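Local coordinates for hypothetical protein (Nostoc punctiforme, PDB 2INB), which is of unknown function in itself but, as an XisH family protein, probably takes part in the site-specific recombination of nitrogen-fixation genes in cyanobacteria, at residues Ile70-Arg84 against Phe108-Gln122. Residues are numbered along the deposited sequence; the frame is centred on the assembly and turned at random. Where two conformers were deposited one is given.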
# COMPACT_ATOMS: atom_id res chain seq x y z
N ILE A 70 -3.82 8.10 -8.21
CA ILE A 70 -4.13 7.68 -6.83
C ILE A 70 -4.13 6.16 -6.69
O ILE A 70 -3.64 5.60 -5.70
CB ILE A 70 -5.45 8.32 -6.33
CG1 ILE A 70 -5.68 7.98 -4.86
CG2 ILE A 70 -6.67 7.89 -7.19
CD1 ILE A 70 -4.51 8.40 -3.90
N SER A 71 -4.67 5.47 -7.70
CA SER A 71 -4.68 4.01 -7.66
C SER A 71 -3.27 3.48 -7.63
O SER A 71 -2.94 2.57 -6.85
CB SER A 71 -5.41 3.40 -8.86
OG SER A 71 -5.41 1.99 -8.73
N GLU A 72 -2.40 4.05 -8.47
CA GLU A 72 -1.03 3.57 -8.45
C GLU A 72 -0.42 3.89 -7.11
O GLU A 72 0.33 3.06 -6.56
CB GLU A 72 -0.16 4.12 -9.59
CG GLU A 72 1.27 3.65 -9.52
CD GLU A 72 1.40 2.14 -9.35
OE1 GLU A 72 0.58 1.38 -9.93
OE2 GLU A 72 2.30 1.69 -8.62
N PHE A 73 -0.73 5.07 -6.56
CA PHE A 73 -0.11 5.49 -5.30
C PHE A 73 -0.45 4.48 -4.19
O PHE A 73 0.40 4.17 -3.36
CB PHE A 73 -0.52 6.90 -4.90
CG PHE A 73 0.12 7.37 -3.63
CD1 PHE A 73 1.49 7.39 -3.47
CD2 PHE A 73 -0.69 7.84 -2.60
CE1 PHE A 73 2.03 7.85 -2.25
CE2 PHE A 73 -0.13 8.30 -1.38
CZ PHE A 73 1.22 8.33 -1.25
N HIS A 74 -1.67 3.98 -4.16
CA HIS A 74 -1.99 3.00 -3.13
C HIS A 74 -1.03 1.80 -3.17
O HIS A 74 -0.47 1.38 -2.15
CB HIS A 74 -3.39 2.42 -3.30
CG HIS A 74 -4.50 3.39 -3.15
ND1 HIS A 74 -4.55 4.31 -2.13
CD2 HIS A 74 -5.65 3.53 -3.86
CE1 HIS A 74 -5.68 5.01 -2.25
NE2 HIS A 74 -6.35 4.56 -3.30
N THR A 75 -0.84 1.23 -4.38
CA THR A 75 0.03 0.06 -4.53
C THR A 75 1.47 0.45 -4.27
O THR A 75 2.20 -0.28 -3.61
CB THR A 75 -0.16 -0.53 -5.93
OG1 THR A 75 -1.52 -0.99 -6.05
CG2 THR A 75 0.86 -1.65 -6.28
N ALA A 76 1.89 1.61 -4.78
CA ALA A 76 3.27 2.04 -4.57
C ALA A 76 3.61 2.21 -3.10
O ALA A 76 4.71 1.88 -2.64
CB ALA A 76 3.59 3.37 -5.33
N LEU A 77 2.67 2.78 -2.36
CA LEU A 77 2.84 3.02 -0.92
C LEU A 77 2.87 1.70 -0.15
O LEU A 77 3.70 1.50 0.73
CB LEU A 77 1.72 3.92 -0.42
CG LEU A 77 1.76 4.22 1.07
CD1 LEU A 77 3.09 5.00 1.43
CD2 LEU A 77 0.52 5.09 1.49
N GLY A 78 1.94 0.81 -0.45
CA GLY A 78 1.92 -0.50 0.26
C GLY A 78 3.20 -1.27 -0.00
O GLY A 78 3.80 -1.87 0.92
N GLN A 79 3.61 -1.32 -1.28
CA GLN A 79 4.88 -1.94 -1.62
C GLN A 79 6.02 -1.30 -0.87
O GLN A 79 6.93 -1.98 -0.34
CB GLN A 79 5.11 -1.85 -3.14
CG GLN A 79 4.28 -2.83 -3.93
CD GLN A 79 4.38 -2.68 -5.41
OE1 GLN A 79 4.77 -1.63 -5.91
NE2 GLN A 79 3.87 -3.68 -6.13
N PHE A 80 6.02 0.02 -0.83
CA PHE A 80 7.11 0.73 -0.15
C PHE A 80 7.21 0.28 1.33
O PHE A 80 8.29 -0.08 1.86
CB PHE A 80 6.96 2.25 -0.24
CG PHE A 80 8.10 2.98 0.41
CD1 PHE A 80 9.26 3.30 -0.31
CD2 PHE A 80 8.05 3.36 1.75
CE1 PHE A 80 10.31 3.94 0.29
CE2 PHE A 80 9.15 4.00 2.35
CZ PHE A 80 10.27 4.29 1.62
N ILE A 81 6.06 0.26 1.99
CA ILE A 81 6.02 -0.07 3.42
C ILE A 81 6.50 -1.51 3.64
O ILE A 81 7.29 -1.84 4.57
CB ILE A 81 4.61 0.21 3.99
CG1 ILE A 81 4.42 1.74 4.08
CG2 ILE A 81 4.39 -0.44 5.40
CD1 ILE A 81 3.01 2.16 4.30
N ASN A 82 5.99 -2.41 2.79
CA ASN A 82 6.34 -3.82 2.97
C ASN A 82 7.80 -4.10 2.61
O ASN A 82 8.48 -4.83 3.36
CB ASN A 82 5.39 -4.69 2.17
CG ASN A 82 4.05 -4.84 2.83
OD1 ASN A 82 3.93 -4.78 4.05
ND2 ASN A 82 3.02 -5.11 2.01
N TYR A 83 8.28 -3.52 1.50
CA TYR A 83 9.67 -3.74 1.16
C TYR A 83 10.58 -3.14 2.24
O TYR A 83 11.62 -3.70 2.55
CB TYR A 83 10.02 -3.15 -0.22
CG TYR A 83 9.30 -3.77 -1.40
CD1 TYR A 83 8.96 -5.11 -1.42
CD2 TYR A 83 9.04 -2.99 -2.54
CE1 TYR A 83 8.29 -5.68 -2.52
CE2 TYR A 83 8.37 -3.56 -3.65
CZ TYR A 83 8.03 -4.90 -3.63
OH TYR A 83 7.38 -5.47 -4.72
N ARG A 84 10.21 -1.98 2.76
CA ARG A 84 11.03 -1.31 3.77
C ARG A 84 11.10 -2.22 5.01
O ARG A 84 12.18 -2.43 5.59
CB ARG A 84 10.43 0.02 4.14
CG ARG A 84 11.26 0.71 5.20
CD ARG A 84 10.69 2.14 5.56
NE ARG A 84 9.33 2.06 6.05
CZ ARG A 84 8.53 3.11 6.17
NH1 ARG A 84 9.01 4.32 5.96
NH2 ARG A 84 7.29 2.94 6.54
N PHE A 108 1.02 15.40 -9.20
CA PHE A 108 0.37 14.58 -8.15
C PHE A 108 0.96 14.78 -6.76
O PHE A 108 0.22 14.99 -5.79
CB PHE A 108 0.43 13.10 -8.54
CG PHE A 108 -0.19 12.17 -7.53
CD1 PHE A 108 -1.58 12.12 -7.41
CD2 PHE A 108 0.57 11.31 -6.77
CE1 PHE A 108 -2.17 11.26 -6.53
CE2 PHE A 108 -0.04 10.46 -5.87
CZ PHE A 108 -1.43 10.46 -5.77
N PHE A 109 2.29 14.74 -6.64
CA PHE A 109 2.94 14.85 -5.33
C PHE A 109 2.96 16.28 -4.78
O PHE A 109 3.39 16.47 -3.65
CB PHE A 109 4.34 14.17 -5.30
CG PHE A 109 4.26 12.68 -5.32
CD1 PHE A 109 3.81 12.01 -4.20
CD2 PHE A 109 4.46 11.97 -6.49
CE1 PHE A 109 3.66 10.64 -4.21
CE2 PHE A 109 4.29 10.55 -6.51
CZ PHE A 109 3.88 9.92 -5.35
N GLN A 110 2.47 17.26 -5.53
CA GLN A 110 2.24 18.58 -4.95
C GLN A 110 0.82 18.79 -4.42
O GLN A 110 0.52 19.83 -3.81
CB GLN A 110 2.59 19.68 -5.97
CG GLN A 110 4.07 19.64 -6.40
CD GLN A 110 5.02 19.52 -5.21
OE1 GLN A 110 4.91 20.29 -4.23
NE2 GLN A 110 5.92 18.53 -5.24
N LEU A 111 -0.06 17.82 -4.67
CA LEU A 111 -1.39 17.83 -4.05
C LEU A 111 -1.25 17.57 -2.54
O LEU A 111 -0.35 16.85 -2.10
CB LEU A 111 -2.32 16.80 -4.69
CG LEU A 111 -2.60 17.05 -6.20
CD1 LEU A 111 -3.41 15.89 -6.76
CD2 LEU A 111 -3.33 18.38 -6.45
N ASP A 112 -2.13 18.15 -1.76
CA ASP A 112 -2.00 18.10 -0.31
C ASP A 112 -2.05 16.63 0.20
O ASP A 112 -1.28 16.25 1.08
CB ASP A 112 -3.08 18.92 0.37
CG ASP A 112 -2.86 20.42 0.33
OD1 ASP A 112 -1.79 20.88 -0.07
OD2 ASP A 112 -3.82 21.12 0.76
N PHE A 113 -2.94 15.80 -0.35
CA PHE A 113 -3.13 14.47 0.21
C PHE A 113 -1.88 13.58 0.05
O PHE A 113 -1.33 13.05 1.04
CB PHE A 113 -4.38 13.79 -0.33
CG PHE A 113 -4.60 12.43 0.22
CD1 PHE A 113 -5.05 12.27 1.49
CD2 PHE A 113 -4.28 11.32 -0.52
CE1 PHE A 113 -5.19 10.97 2.04
CE2 PHE A 113 -4.42 10.05 0.01
CZ PHE A 113 -4.91 9.87 1.26
N PRO A 114 -1.39 13.39 -1.20
CA PRO A 114 -0.18 12.57 -1.33
C PRO A 114 1.01 13.15 -0.57
O PRO A 114 1.80 12.41 0.01
CB PRO A 114 0.10 12.57 -2.84
CG PRO A 114 -1.08 13.09 -3.47
CD PRO A 114 -1.91 13.81 -2.51
N LYS A 115 1.17 14.46 -0.57
CA LYS A 115 2.27 15.08 0.17
C LYS A 115 2.19 14.67 1.65
O LYS A 115 3.21 14.28 2.29
CB LYS A 115 2.18 16.60 -0.01
CG LYS A 115 3.19 17.37 0.72
CD LYS A 115 3.14 18.87 0.33
CE LYS A 115 3.52 19.12 -1.10
N GLU A 116 0.98 14.73 2.19
CA GLU A 116 0.75 14.36 3.61
C GLU A 116 1.06 12.90 3.86
O GLU A 116 1.72 12.52 4.85
CB GLU A 116 -0.69 14.68 4.10
CG GLU A 116 -0.99 14.31 5.50
CD GLU A 116 -0.14 14.94 6.59
OE1 GLU A 116 0.54 15.93 6.32
OE2 GLU A 116 -0.20 14.35 7.71
N MSE A 117 0.59 12.02 2.97
CA MSE A 117 0.80 10.58 3.17
C MSE A 117 2.27 10.12 3.00
O MSE A 117 2.71 9.19 3.67
CB MSE A 117 -0.17 9.77 2.28
CG MSE A 117 -1.63 10.21 2.45
SE MSE A 117 -2.21 10.21 4.32
CE MSE A 117 -1.70 8.32 4.76
N ILE A 118 3.02 10.79 2.13
CA ILE A 118 4.45 10.60 2.03
C ILE A 118 5.09 11.00 3.36
O ILE A 118 5.90 10.29 3.93
CB ILE A 118 5.05 11.43 0.87
CG1 ILE A 118 4.64 10.86 -0.49
CG2 ILE A 118 6.60 11.64 1.04
CD1 ILE A 118 5.27 9.54 -0.86
N ALA A 119 4.69 12.16 3.91
CA ALA A 119 5.27 12.61 5.16
C ALA A 119 4.94 11.68 6.34
O ALA A 119 5.79 11.34 7.14
CB ALA A 119 4.78 14.02 5.48
N GLU A 120 3.66 11.28 6.44
CA GLU A 120 3.20 10.46 7.57
C GLU A 120 3.96 9.13 7.62
O GLU A 120 4.14 8.54 8.68
CB GLU A 120 1.71 10.21 7.50
CG GLU A 120 0.82 11.43 7.72
CD GLU A 120 -0.67 11.13 7.84
OE1 GLU A 120 -1.04 9.96 7.89
OE2 GLU A 120 -1.45 12.17 7.93
N ASN A 121 4.29 8.60 6.44
CA ASN A 121 4.93 7.28 6.32
C ASN A 121 6.44 7.34 6.06
O ASN A 121 7.04 6.30 5.72
CB ASN A 121 4.17 6.50 5.25
CG ASN A 121 2.78 6.17 5.73
OD1 ASN A 121 2.60 5.23 6.53
ND2 ASN A 121 1.82 6.97 5.31
N GLN A 122 7.06 8.51 6.20
CA GLN A 122 8.47 8.67 6.05
C GLN A 122 8.98 8.08 4.74
O GLN A 122 10.04 7.44 4.67
CB GLN A 122 9.20 8.08 7.27
CG GLN A 122 9.08 8.93 8.52
CD GLN A 122 7.72 8.94 9.21
OE1 GLN A 122 7.08 7.89 9.35
NE2 GLN A 122 7.28 10.15 9.69
O HOH W 1 11.68 5.42 5.20
O HOH W 2 4.94 4.14 7.67
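F73 takes ring edges from two consecutive phenylalanines: F108 and F109 both turn an edge toward its face in offset edge-to-face pairs, with planes at 68° and 79° and centroids 5.7 Å apart in each. CE2 of F108 also lies 3.7 Å from F73 CB, while CE1 of F109 meets F73 CE1 at 3.8 Å. The F73 ring stands in the gap between two nearly parallel helices whose axes approach to 11.9 Å, put there by a chi1 of -179° that sets CG trans to the main-chain nitrogen. M117 CB meets its edge in plane, 3.9 Å from CE2, and I118 CD1 comes to the edge near CE1. Replacing the F73 ring with the methyl of an alanine would probably open a gap here, leaving F108 and F109 without the face they pack against. I70 extends the apolar patch, its CD1 touching both F108 and F113.

At the other end the contact turns polar. The R84 chain, bent at chi3, lets NH1 donate a hydrogen bond to N121 O at 2.8 Å, close to the guanidinium plane, where helix 112-120 finishes in a Schellman motif with Q122 as its C-prime residue. One water links NH1 to Q122 O, and a second links NH2 to N121 OD1. N121 ND2 donates a hydrogen bond back to M117 O (2.9 Å), in the carbonyl plane and on a lone pair; M117 O also accepts from N121 N. This fixes the amide's rotation and leaves OD1 for the water.

Helix 69-88 also packs against strands 54-60 and 94-101 of the mixed sheet, in a fold consistent with the PDDEXK nuclease-like clan, and through H74, T75 and N82 bonds to the second subunit, so this contact joins helix 112-120 to a dimer-forming helix. A cationic group beside the carbonyl end of helix 112-120 would probably be favourable electrostatically.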